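Local coordinates for fatty acid multifunctional protein (atmfp2) (Arabidopsis thaliana, PDB 2WTB) that catalyses enoyl-CoA hydration and NAD-linked 3-hydroxyacyl-CoA oxidation in the peroxisomal beta-oxidation of fatty acids during seed germination, at residues 321-326 with 452-457; 388-393 with 414-419; 401-406 with 428-433; 405-410 with 436-441. All coordinates share one frame; numbering follows the deposited sequence.

Interaction 1: 321-326 with 452-457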
loop_
_atom_site.group_PDB
_atom_site.type_symbol
_atom_site.label_atom_id
_atom_site.label_comp_id
_atom_site.label_asym_id
_atom_site.label_seq_id
_atom_site.Cartn_x
_atom_site.Cartn_y
_atom_site.Cartn_z
ATOM N N GLY A 321 -27.811 1.767 -1.240
ATOM C CA GLY A 321 -27.393 2.769 -2.202
ATOM C C GLY A 321 -26.046 2.441 -2.817
ATOM O O GLY A 321 -25.638 1.282 -2.860
ATOM N N LEU A 322 -25.352 3.468 -3.292
ATOM C CA LEU A 322 -24.066 3.271 -3.949
ATOM C C LEU A 322 -22.983 2.924 -2.936
ATOM O O LEU A 322 -22.214 1.983 -3.131
ATOM C CB LEU A 322 -23.677 4.511 -4.760
ATOM C CG LEU A 322 -22.335 4.473 -5.498
ATOM C CD1 LEU A 322 -22.406 5.258 -6.800
ATOM C CD2 LEU A 322 -21.204 4.987 -4.614
ATOM N N MET A 323 -22.931 3.686 -1.849
ATOM C CA MET A 323 -21.922 3.466 -0.822
ATOM C C MET A 323 -22.208 2.191 -0.030
ATOM O O MET A 323 -21.293 1.442 0.313
ATOM C CB MET A 323 -21.837 4.670 0.114
ATOM C CG MET A 323 -20.469 4.848 0.736
ATOM S SD MET A 323 -19.184 4.986 -0.518
ATOM C CE MET A 323 -17.716 4.920 0.500
ATOM N N GLY A 324 -23.483 1.948 0.253
ATOM C CA GLY A 324 -23.889 0.751 0.966
ATOM C C GLY A 324 -23.563 -0.517 0.198
ATOM O O GLY A 324 -22.923 -1.424 0.729
ATOM N N SER A 325 -24.002 -0.578 -1.057
ATOM C CA SER A 325 -23.759 -1.748 -1.899
ATOM C C SER A 325 -22.267 -2.036 -2.027
ATOM O O SER A 325 -21.861 -3.182 -2.226
ATOM C CB SER A 325 -24.381 -1.561 -3.285
ATOM O OG SER A 325 -23.749 -0.511 -3.998
ATOM N N GLY A 326 -21.456 -0.989 -1.915
ATOM C CA GLY A 326 -20.013 -1.135 -1.964
ATOM C C GLY A 326 -19.483 -1.886 -0.759
ATOM O O GLY A 326 -18.705 -2.830 -0.899
ATOM N N SER A 452 -15.397 5.607 -1.748
ATOM C CA SER A 452 -15.895 5.003 -2.977
ATOM C C SER A 452 -14.798 4.950 -4.035
ATOM O O SER A 452 -14.042 5.910 -4.193
ATOM C CB SER A 452 -17.100 5.785 -3.504
ATOM O OG SER A 452 -17.630 5.181 -4.670
ATOM N N PRO A 453 -14.701 3.822 -4.759
ATOM C CA PRO A 453 -15.524 2.621 -4.571
ATOM C C PRO A 453 -15.125 1.847 -3.315
ATOM O O PRO A 453 -13.943 1.567 -3.109
ATOM C CB PRO A 453 -15.219 1.782 -5.821
ATOM C CG PRO A 453 -14.585 2.725 -6.789
ATOM C CD PRO A 453 -13.842 3.707 -5.947
ATOM N N ALA A 454 -16.111 1.501 -2.496
ATOM C CA ALA A 454 -15.860 0.860 -1.207
ATOM C C ALA A 454 -15.061 -0.439 -1.311
ATOM O O ALA A 454 -14.341 -0.805 -0.382
ATOM C CB ALA A 454 -17.173 0.616 -0.476
ATOM N N HIS A 455 -15.186 -1.134 -2.437
ATOM C CA HIS A 455 -14.535 -2.432 -2.588
ATOM C C HIS A 455 -13.175 -2.363 -3.285
ATOM O O HIS A 455 -12.525 -3.388 -3.483
ATOM C CB HIS A 455 -15.461 -3.433 -3.293
ATOM C CG HIS A 455 -16.087 -2.908 -4.548
ATOM N ND1 HIS A 455 -15.906 -3.506 -5.775
ATOM C CD2 HIS A 455 -16.897 -1.845 -4.762
ATOM C CE1 HIS A 455 -16.578 -2.835 -6.694
ATOM N NE2 HIS A 455 -17.186 -1.821 -6.106
ATOM N N ILE A 456 -12.745 -1.157 -3.645
ATOM C CA ILE A 456 -11.446 -0.977 -4.289
ATOM C C ILE A 456 -10.511 -0.111 -3.451
ATOM O O ILE A 456 -9.342 -0.447 -3.265
ATOM C CB ILE A 456 -11.574 -0.354 -5.696
ATOM C CG1 ILE A 456 -12.231 -1.339 -6.665
ATOM C CG2 ILE A 456 -10.210 0.057 -6.224
ATOM C CD1 ILE A 456 -13.732 -1.389 -6.557
ATOM N N MET A 457 -11.029 1.005 -2.951
ATOM C CA MET A 457 -10.230 1.908 -2.136
ATOM C C MET A 457 -9.725 1.173 -0.899
ATOM O O MET A 457 -10.517 0.636 -0.125
ATOM C CB MET A 457 -11.047 3.136 -1.736
ATOM C CG MET A 457 -10.218 4.394 -1.549
ATOM S SD MET A 457 -9.319 4.840 -3.049
ATOM C CE MET A 457 -10.611 4.692 -4.281
#

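Interaction 2: 388-393 with 414-419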
loop_
_atom_site.group_PDB
_atom_site.type_symbol
_atom_site.label_atom_id
_atom_site.label_comp_id
_atom_site.label_asym_id
_atom_site.label_seq_id
_atom_site.Cartn_x
_atom_site.Cartn_y
_atom_site.Cartn_z
ATOM N N SER A 388 -34.531 -9.434 11.459
ATOM C CA SER A 388 -33.378 -10.229 11.059
ATOM C C SER A 388 -32.088 -9.650 11.633
ATOM O O SER A 388 -30.991 -10.057 11.255
ATOM C CB SER A 388 -33.297 -10.316 9.534
ATOM O OG SER A 388 -33.539 -9.053 8.941
ATOM N N PHE A 389 -32.232 -8.701 12.552
ATOM C CA PHE A 389 -31.087 -8.061 13.191
ATOM C C PHE A 389 -30.832 -8.651 14.574
ATOM O O PHE A 389 -29.867 -8.290 15.247
ATOM C CB PHE A 389 -31.313 -6.552 13.308
ATOM C CG PHE A 389 -31.146 -5.812 12.014
ATOM C CD1 PHE A 389 -31.827 -6.211 10.876
ATOM C CD2 PHE A 389 -30.321 -4.705 11.939
ATOM C CE1 PHE A 389 -31.678 -5.527 9.686
ATOM C CE2 PHE A 389 -30.169 -4.017 10.754
ATOM C CZ PHE A 389 -30.848 -4.427 9.626
ATOM N N ARG A 390 -31.704 -9.563 14.990
ATOM C CA ARG A 390 -31.592 -10.192 16.300
ATOM C C ARG A 390 -30.355 -11.078 16.389
ATOM O O ARG A 390 -30.060 -11.644 17.440
ATOM C CB ARG A 390 -32.840 -11.025 16.591
ATOM C CG ARG A 390 -34.142 -10.254 16.474
ATOM C CD ARG A 390 -34.240 -9.181 17.542
ATOM N NE ARG A 390 -35.570 -8.579 17.585
ATOM C CZ ARG A 390 -35.966 -7.712 18.509
ATOM N NH1 ARG A 390 -35.135 -7.341 19.475
ATOM N NH2 ARG A 390 -37.194 -7.217 18.471
ATOM N N ASP A 391 -29.632 -11.192 15.281
ATOM C CA ASP A 391 -28.508 -12.112 15.198
ATOM C C ASP A 391 -27.235 -11.413 14.727
ATOM O O ASP A 391 -26.166 -12.021 14.680
ATOM C CB ASP A 391 -28.858 -13.261 14.249
ATOM C CG ASP A 391 -27.914 -14.438 14.382
ATOM O OD1 ASP A 391 -27.297 -14.590 15.457
ATOM O OD2 ASP A 391 -27.793 -15.215 13.411
ATOM N N VAL A 392 -27.353 -10.134 14.385
ATOM C CA VAL A 392 -26.240 -9.394 13.792
ATOM C C VAL A 392 -25.188 -8.981 14.820
ATOM O O VAL A 392 -25.518 -8.525 15.913
ATOM C CB VAL A 392 -26.731 -8.142 13.042
ATOM C CG1 VAL A 392 -25.591 -7.518 12.258
ATOM C CG2 VAL A 392 -27.877 -8.500 12.113
ATOM N N ASP A 393 -23.919 -9.142 14.451
ATOM C CA ASP A 393 -22.804 -8.813 15.334
ATOM C C ASP A 393 -22.259 -7.408 15.086
ATOM O O ASP A 393 -21.566 -6.846 15.934
ATOM C CB ASP A 393 -21.681 -9.842 15.183
ATOM C CG ASP A 393 -22.075 -11.213 15.696
ATOM O OD1 ASP A 393 -23.069 -11.304 16.448
ATOM O OD2 ASP A 393 -21.389 -12.199 15.351
ATOM N N GLU A 414 -30.513 0.150 18.119
ATOM C CA GLU A 414 -30.394 -0.134 19.543
ATOM C C GLU A 414 -31.550 -1.001 20.031
ATOM O O GLU A 414 -31.418 -1.739 21.008
ATOM C CB GLU A 414 -30.354 1.174 20.334
ATOM C CG GLU A 414 -30.233 0.996 21.835
ATOM C CD GLU A 414 -30.398 2.303 22.582
ATOM O OE1 GLU A 414 -29.595 2.574 23.499
ATOM O OE2 GLU A 414 -31.326 3.067 22.243
ATOM N N LYS A 415 -32.682 -0.914 19.339
ATOM C CA LYS A 415 -33.878 -1.649 19.733
ATOM C C LYS A 415 -33.854 -3.106 19.273
ATOM O O LYS A 415 -34.022 -4.019 20.081
ATOM C CB LYS A 415 -35.133 -0.954 19.202
ATOM C CG LYS A 415 -36.433 -1.629 19.616
ATOM C CD LYS A 415 -37.639 -0.975 18.961
ATOM C CE LYS A 415 -37.788 0.475 19.390
ATOM N NZ LYS A 415 -38.947 1.129 18.720
ATOM N N TYR A 416 -33.639 -3.316 17.976
ATOM C CA TYR A 416 -33.744 -4.649 17.384
ATOM C C TYR A 416 -32.439 -5.449 17.408
ATOM O O TYR A 416 -32.435 -6.644 17.109
ATOM C CB TYR A 416 -34.271 -4.558 15.948
ATOM C CG TYR A 416 -35.627 -3.898 15.831
ATOM C CD1 TYR A 416 -36.793 -4.624 16.032
ATOM C CD2 TYR A 416 -35.741 -2.550 15.519
ATOM C CE1 TYR A 416 -38.036 -4.026 15.926
ATOM C CE2 TYR A 416 -36.978 -1.943 15.412
ATOM C CZ TYR A 416 -38.122 -2.685 15.616
ATOM O OH TYR A 416 -39.356 -2.084 15.510
ATOM N N CYS A 417 -31.338 -4.794 17.759
ATOM C CA CYS A 417 -30.035 -5.454 17.767
ATOM C C CYS A 417 -29.694 -6.062 19.122
ATOM O O CYS A 417 -30.263 -5.676 20.144
ATOM C CB CYS A 417 -28.931 -4.477 17.355
ATOM S SG CYS A 417 -28.835 -4.155 15.585
ATOM N N PRO A 418 -28.767 -7.031 19.126
ATOM C CA PRO A 418 -28.203 -7.594 20.358
ATOM C C PRO A 418 -27.401 -6.539 21.116
ATOM O O PRO A 418 -26.932 -5.574 20.508
ATOM C CB PRO A 418 -27.269 -8.695 19.844
ATOM C CG PRO A 418 -27.781 -9.030 18.481
ATOM C CD PRO A 418 -28.301 -7.745 17.926
ATOM N N GLN A 419 -27.241 -6.727 22.422
ATOM C CA GLN A 419 -26.599 -5.728 23.272
ATOM C C GLN A 419 -25.111 -5.551 22.976
ATOM O O GLN A 419 -24.513 -4.543 23.353
ATOM C CB GLN A 419 -26.797 -6.081 24.749
ATOM C CG GLN A 419 -28.219 -6.488 25.102
ATOM C CD GLN A 419 -29.249 -5.475 24.642
ATOM O OE1 GLN A 419 -28.921 -4.326 24.347
ATOM N NE2 GLN A 419 -30.508 -5.899 24.581
#

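Interaction 3: 401-406 with 428-433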
loop_
_atom_site.group_PDB
_atom_site.type_symbol
_atom_site.label_atom_id
_atom_site.label_comp_id
_atom_site.label_asym_id
_atom_site.label_seq_id
_atom_site.Cartn_x
_atom_site.Cartn_y
_atom_site.Cartn_z
ATOM N N GLU A 401 -26.938 11.630 3.921
ATOM C CA GLU A 401 -26.437 12.463 5.009
ATOM C C GLU A 401 -27.544 13.319 5.622
ATOM O O GLU A 401 -27.514 14.547 5.539
ATOM C CB GLU A 401 -25.285 13.347 4.523
ATOM C CG GLU A 401 -24.075 12.564 4.029
ATOM C CD GLU A 401 -23.413 11.752 5.127
ATOM O OE1 GLU A 401 -23.038 12.344 6.161
ATOM O OE2 GLU A 401 -23.259 10.524 4.953
ATOM N N ASN A 402 -28.517 12.654 6.237
ATOM C CA ASN A 402 -29.620 13.329 6.911
ATOM C C ASN A 402 -29.642 12.986 8.397
ATOM O O ASN A 402 -29.883 11.839 8.770
ATOM C CB ASN A 402 -30.954 12.948 6.261
ATOM C CG ASN A 402 -32.152 13.483 7.025
ATOM O OD1 ASN A 402 -32.016 14.318 7.918
ATOM N ND2 ASN A 402 -33.339 13.004 6.671
ATOM N N ILE A 403 -29.392 13.985 9.238
ATOM C CA ILE A 403 -29.317 13.778 10.684
ATOM C C ILE A 403 -30.604 13.190 11.255
ATOM O O ILE A 403 -30.582 12.154 11.921
ATOM C CB ILE A 403 -29.004 15.089 11.427
ATOM C CG1 ILE A 403 -27.759 15.754 10.836
ATOM C CG2 ILE A 403 -28.825 14.820 12.914
ATOM C CD1 ILE A 403 -27.435 17.099 11.450
ATOM N N SER A 404 -31.720 13.865 10.997
ATOM C CA SER A 404 -33.023 13.411 11.465
ATOM C C SER A 404 -33.230 11.924 11.190
ATOM O O SER A 404 -33.701 11.181 12.051
ATOM C CB SER A 404 -34.134 14.228 10.801
ATOM O OG SER A 404 -35.411 13.686 11.091
ATOM N N LEU A 405 -32.864 11.499 9.984
ATOM C CA LEU A 405 -33.049 10.117 9.554
ATOM C C LEU A 405 -32.059 9.155 10.211
ATOM O O LEU A 405 -32.430 8.050 10.609
ATOM C CB LEU A 405 -32.959 10.025 8.028
ATOM C CG LEU A 405 -32.832 8.647 7.374
ATOM C CD1 LEU A 405 -33.859 7.668 7.919
ATOM C CD2 LEU A 405 -32.967 8.780 5.867
ATOM N N LYS A 406 -30.800 9.575 10.323
ATOM C CA LYS A 406 -29.774 8.742 10.950
ATOM C C LYS A 406 -30.067 8.504 12.430
ATOM O O LYS A 406 -29.958 7.379 12.920
ATOM C CB LYS A 406 -28.387 9.367 10.782
ATOM C CG LYS A 406 -27.699 9.042 9.462
ATOM C CD LYS A 406 -26.455 9.900 9.277
ATOM C CE LYS A 406 -25.463 9.269 8.312
ATOM N NZ LYS A 406 -25.992 9.181 6.928
ATOM N N SER A 428 -20.221 10.757 6.699
ATOM C CA SER A 428 -19.061 11.493 6.214
ATOM C C SER A 428 -19.094 12.959 6.632
ATOM O O SER A 428 -18.050 13.605 6.748
ATOM C CB SER A 428 -18.973 11.386 4.690
ATOM O OG SER A 428 -17.766 11.947 4.209
ATOM N N THR A 429 -20.294 13.481 6.861
ATOM C CA THR A 429 -20.463 14.903 7.137
ATOM C C THR A 429 -21.224 15.166 8.431
ATOM O O THR A 429 -21.476 16.317 8.785
ATOM C CB THR A 429 -21.211 15.603 5.990
ATOM O OG1 THR A 429 -22.540 15.077 5.895
ATOM C CG2 THR A 429 -20.488 15.382 4.671
ATOM N N ILE A 430 -21.590 14.102 9.137
ATOM C CA ILE A 430 -22.397 14.247 10.341
ATOM C C ILE A 430 -21.664 13.781 11.597
ATOM O O ILE A 430 -21.036 12.722 11.609
ATOM C CB ILE A 430 -23.745 13.507 10.210
ATOM C CG1 ILE A 430 -24.517 14.034 8.998
ATOM C CG2 ILE A 430 -24.569 13.662 11.477
ATOM C CD1 ILE A 430 -25.884 13.412 8.819
ATOM N N ASP A 431 -21.749 14.594 12.646
ATOM C CA ASP A 431 -21.137 14.292 13.935
ATOM C C ASP A 431 -21.685 12.991 14.524
ATOM O O ASP A 431 -22.881 12.875 14.794
ATOM C CB ASP A 431 -21.372 15.460 14.898
ATOM C CG ASP A 431 -20.944 15.150 16.322
ATOM O OD1 ASP A 431 -20.222 14.154 16.537
ATOM O OD2 ASP A 431 -21.331 15.913 17.230
ATOM N N LEU A 432 -20.800 12.021 14.728
ATOM C CA LEU A 432 -21.184 10.720 15.269
ATOM C C LEU A 432 -21.949 10.824 16.593
ATOM O O LEU A 432 -22.824 10.005 16.879
ATOM C CB LEU A 432 -19.954 9.823 15.440
ATOM C CG LEU A 432 -19.444 9.069 14.209
ATOM C CD1 LEU A 432 -19.126 10.023 13.080
ATOM C CD2 LEU A 432 -18.218 8.260 14.567
ATOM N N ASN A 433 -21.622 11.831 17.395
ATOM C CA ASN A 433 -22.278 12.010 18.690
ATOM C C ASN A 433 -23.752 12.391 18.589
ATOM O O ASN A 433 -24.535 12.110 19.497
ATOM C CB ASN A 433 -21.523 13.027 19.547
ATOM C CG ASN A 433 -20.278 12.439 20.176
ATOM O OD1 ASN A 433 -19.217 13.060 20.183
ATOM N ND2 ASN A 433 -20.403 11.225 20.698
#

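Interaction 4: 405-410 with 436-441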
loop_
_atom_site.group_PDB
_atom_site.type_symbol
_atom_site.label_atom_id
_atom_site.label_comp_id
_atom_site.label_asym_id
_atom_site.label_seq_id
_atom_site.Cartn_x
_atom_site.Cartn_y
_atom_site.Cartn_z
ATOM N N LEU A 405 -32.864 11.499 9.984
ATOM C CA LEU A 405 -33.049 10.117 9.554
ATOM C C LEU A 405 -32.059 9.155 10.211
ATOM O O LEU A 405 -32.430 8.050 10.609
ATOM C CB LEU A 405 -32.959 10.025 8.028
ATOM C CG LEU A 405 -32.832 8.647 7.374
ATOM C CD1 LEU A 405 -33.859 7.668 7.919
ATOM C CD2 LEU A 405 -32.967 8.780 5.867
ATOM N N LYS A 406 -30.800 9.575 10.323
ATOM C CA LYS A 406 -29.774 8.742 10.950
ATOM C C LYS A 406 -30.067 8.504 12.430
ATOM O O LYS A 406 -29.958 7.379 12.920
ATOM C CB LYS A 406 -28.387 9.367 10.782
ATOM C CG LYS A 406 -27.699 9.042 9.462
ATOM C CD LYS A 406 -26.455 9.900 9.277
ATOM C CE LYS A 406 -25.463 9.269 8.312
ATOM N NZ LYS A 406 -25.992 9.181 6.928
ATOM N N GLN A 407 -30.437 9.566 13.138
ATOM C CA GLN A 407 -30.783 9.460 14.550
ATOM C C GLN A 407 -31.849 8.393 14.763
ATOM O O GLN A 407 -31.831 7.674 15.764
ATOM C CB GLN A 407 -31.281 10.803 15.086
ATOM C CG GLN A 407 -30.179 11.788 15.434
ATOM C CD GLN A 407 -30.716 13.154 15.816
ATOM O OE1 GLN A 407 -31.791 13.561 15.371
ATOM N NE2 GLN A 407 -29.965 13.874 16.642
ATOM N N GLN A 408 -32.774 8.299 13.813
ATOM C CA GLN A 408 -33.877 7.351 13.904
ATOM C C GLN A 408 -33.414 5.920 13.656
ATOM O O GLN A 408 -33.880 4.985 14.305
ATOM C CB GLN A 408 -34.990 7.723 12.920
ATOM C CG GLN A 408 -36.188 6.787 12.958
ATOM C CD GLN A 408 -36.848 6.734 14.322
ATOM O OE1 GLN A 408 -36.828 7.710 15.073
ATOM N NE2 GLN A 408 -37.439 5.590 14.651
ATOM N N ILE A 409 -32.494 5.756 12.712
ATOM C CA ILE A 409 -31.969 4.436 12.387
ATOM C C ILE A 409 -31.244 3.824 13.579
ATOM O O ILE A 409 -31.362 2.628 13.840
ATOM C CB ILE A 409 -31.020 4.487 11.175
ATOM C CG1 ILE A 409 -31.781 4.940 9.929
ATOM C CG2 ILE A 409 -30.370 3.129 10.946
ATOM C CD1 ILE A 409 -30.986 4.818 8.653
ATOM N N PHE A 410 -30.501 4.650 14.307
ATOM C CA PHE A 410 -29.764 4.175 15.474
ATOM C C PHE A 410 -30.676 3.923 16.671
ATOM O O PHE A 410 -30.338 3.150 17.571
ATOM C CB PHE A 410 -28.628 5.137 15.830
ATOM C CG PHE A 410 -27.361 4.867 15.076
ATOM C CD1 PHE A 410 -26.214 4.472 15.741
ATOM C CD2 PHE A 410 -27.326 4.977 13.695
ATOM C CE1 PHE A 410 -25.049 4.211 15.048
ATOM C CE2 PHE A 410 -26.164 4.716 12.997
ATOM C CZ PHE A 410 -25.024 4.332 13.675
ATOM N N GLY A 436 -26.162 9.107 17.605
ATOM C CA GLY A 436 -26.572 8.263 18.713
ATOM C C GLY A 436 -27.269 9.023 19.826
ATOM O O GLY A 436 -27.289 8.579 20.974
ATOM N N GLU A 437 -27.846 10.169 19.482
ATOM C CA GLU A 437 -28.513 11.020 20.460
ATOM C C GLU A 437 -29.667 10.310 21.164
ATOM O O GLU A 437 -29.799 10.389 22.387
ATOM C CB GLU A 437 -29.025 12.297 19.789
ATOM C CG GLU A 437 -29.812 13.213 20.712
ATOM C CD GLU A 437 -28.956 13.817 21.810
ATOM O OE1 GLU A 437 -27.714 13.825 21.666
ATOM O OE2 GLU A 437 -29.527 14.285 22.818
ATOM N N ARG A 438 -30.498 9.618 20.392
ATOM C CA ARG A 438 -31.707 9.000 20.932
ATOM C C ARG A 438 -31.456 7.647 21.601
ATOM O O ARG A 438 -32.399 6.964 22.002
ATOM C CB ARG A 438 -32.768 8.849 19.839
ATOM C CG ARG A 438 -33.185 10.150 19.176
ATOM C CD ARG A 438 -34.511 9.988 18.444
ATOM N NE ARG A 438 -34.873 11.181 17.687
ATOM C CZ ARG A 438 -34.793 11.279 16.364
ATOM N NH1 ARG A 438 -34.369 10.248 15.646
ATOM N NH2 ARG A 438 -35.142 12.405 15.756
ATOM N N THR A 439 -30.191 7.261 21.723
ATOM C CA THR A 439 -29.852 5.982 22.333
ATOM C C THR A 439 -28.997 6.164 23.579
ATOM O O THR A 439 -28.610 7.279 23.928
ATOM C CB THR A 439 -29.094 5.067 21.354
ATOM O OG1 THR A 439 -27.729 5.495 21.252
ATOM C CG2 THR A 439 -29.744 5.094 19.976
ATOM N N LYS A 440 -28.711 5.054 24.250
ATOM C CA LYS A 440 -27.793 5.049 25.380
ATOM C C LYS A 440 -26.662 4.076 25.092
ATOM O O LYS A 440 -26.122 3.445 26.001
ATOM C CB LYS A 440 -28.517 4.648 26.663
ATOM C CG LYS A 440 -29.523 5.674 27.150
ATOM C CD LYS A 440 -30.206 5.217 28.430
ATOM C CE LYS A 440 -31.250 6.223 28.879
ATOM N NZ LYS A 440 -30.680 7.597 28.948
ATOM N N SER A 441 -26.310 3.959 23.815
ATOM C CA SER A 441 -25.297 3.008 23.383
ATOM C C SER A 441 -24.068 3.718 22.830
ATOM O O SER A 441 -23.460 3.258 21.863
ATOM C CB SER A 441 -25.877 2.075 22.320
ATOM O OG SER A 441 -27.119 1.537 22.740
#

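Interaction 1: 321-326 with 452-457
M323 lays the end of its thioether chain along S452, with SD 3.7 Å from S452 CB and the terminal methyl CE 3.3 Å from S452 N. The first torsion sets CG anti to the backbone N (chi1 -152°), and a bend at chi2 (57°) carries SD and CE off the first turn of the helix and over to the loop. Beside this overlap L322 CD2 comes within 3.6 Å of S452 OG; further on, M323 CE lies 4.4 Å from A454 CB. The backbones draw closest at G326. Because this residue has no side chain, A454 CB can rest directly on the main chain, 3.4 Å from G326 C. No hydrogen bond crosses the contact, which is made by van der Waals packing. With both SD and CE removed, as by an alanine in place of M323, S452 and A454 would probably face a gap. G321, at the helix N-cap, and G324, in its first turn, fit a glycine-rich strand-turn-helix motif of the kind that receives the dinucleotide in Rossmann folds, consistent with the NAD-dependent activity. The loop 452-457, which contains a cis peptide bond before P453, joins strands 445-450 and 459-464; from it A454 also meets I327 of helix 322-332, H455 reaches N358 of helix 345-361, and K485 NZ bonds to A454 O.

Interaction 2: 388-393 with 414-419
The type I turn from F389 to V392 lies against the point where the chain leaves helix 403-416, with F389 O 3.2 Å from P418 CD. The proline ring fits into the carbonyl side of the turn, P418 CG lying 3.5 Å from V392 O with R390 O close by. R390 starts away from the helix end but folds back through its first two torsions (chi1 -55°, chi2 -66°), and this brings its CD to 3.1 Å from Y416 O. The guanidinium then passes over the Y416 backbone, with Y416 CA above one of its faces, and NH2 comes 3.6 Å from Y416 CD1. Its plane and the phenol ring are 68° apart, so the two do not stack. On the inner side C417 SG meets the F389 ring at its edge, 4.0 Å from CD2, a sulfur-aromatic contact beside a ring that also packs on strands 315-318 and 338-341. Y386 lies edge-to-face with F389, and its ring also meets that of Y416. Replacing P418 by a smaller residue such as alanine takes away CG and CD, and is likely to leave the carbonyls of F389, R390 and V392 without the surface they rest on. No hydrogen bond joins the two segments; carbonyl oxygens instead face carbon atoms next to nitrogen in proline and arginine, which suggests van der Waals contact with a modest electrostatic share.

Interaction 3: 401-406 with 428-433
E401 and T429 meet beyond the ends of two adjacent parallel strands of the Rossmann-type domain, 394-397 and 422-425, which helix 403-416 links in a beta-alpha-beta crossover. The close-packed part centres on the buried I430. Its extended chain (chi2 -177°) sends CD1 toward the start of the helix, where it lies 3.6 Å from both I403 CG1 and K406 CD; I430 also touches I435 of the short helix 432-435. K406 thus contributes its aliphatic length to the hydrophobic patch, while its NZ goes on to I400 O and to a salt bridge with E397, leaving a long 3.6 Å ion pair between K406 NZ and E401 OE2. The solvent side is looser: E401 and I403 are exposed, I403 meets I430 through CG1, and N402, at the helix N-cap, turns away. Yet the carboxylate of E401 is firmly gripped on this side. With the side chain bent at chi2 (-64°), S428 N lies 3.3 Å and T429 N 3.1 Å from E401 OE1, both reaching it from above the carboxylate plane; T427 OG1 bonds to the same oxygen. So many donors would probably favour the ionised form and fix the rotation of the group. The shortest of these bonds across the contact runs from T429 OG1 to E401 OE1, 2.8 Å long, on the anti side and 22° out of the carboxylate plane.

Interaction 4: 405-410 with 436-441
This is a helix-to-turn packing contact without hydrogen bonds between its segments, in which the turn after helix 432-435 leans on the middle of helix 403-416; Q407 and R438 carry most of it. R438 runs extended from CG to NE and crosses Q407 at about a right angle, so that its guanidinium lies beside the helix. One face of that group receives Q407 CB, 3.2 Å from R438 NH1, and also the amide oxygen, with Q407 OE1 3.6 Å from R438 NH2. Amide and guanidinium planes are 59° apart. At the guanidinium edge NH1 comes to 3.1 Å from Q408 N, but both are donors and no bond forms; the partly negative Q408 OE1, 3.6 Å from R438 NH1, may offset some of the charge of the guanidinium. The Q407 amide nitrogen bonds to K434 O, which probably limits the amide's rotation and leaves NE2 3.6 Å from E437 CB. At the other end T439 CG2 presses on the helix backbone, 3.1 Å from F410 O. T439 itself is held by the type I turn that begins at G436: its OG1 (3.1 Å) and its backbone N both reach G436 O, from the same face of the carbonyl plane. Beneath the contact F410 packs toward the sheet, touching L423 and S425 of strand 422-425, I445 of strand 445-450 and I435 of helix 432-435, and T439 rests on I445 too.

How the interactions relate
From the N terminus, 321-326 opens the widest loop, closed by interaction 1 only at 452-457, and the other three contacts nest inside it. Interaction 2 starts at 388-393 and closes first, at the end of helix 403-416. Interactions 3 and 4 both use this helix, sharing L405 and K406, and close at 428-433 and 436-441; each crosses interaction 2. Helix 403-416 is therefore tied at its start, middle and end to loops around the Rossmann-type sheet. Interactions 2 and 4 meet through E414 OE1, which probably bonds K440 N and S441 OG. Interaction 1 stands apart, about 8 Å from interaction 3 between nearest atoms, at the start of helix 322-332.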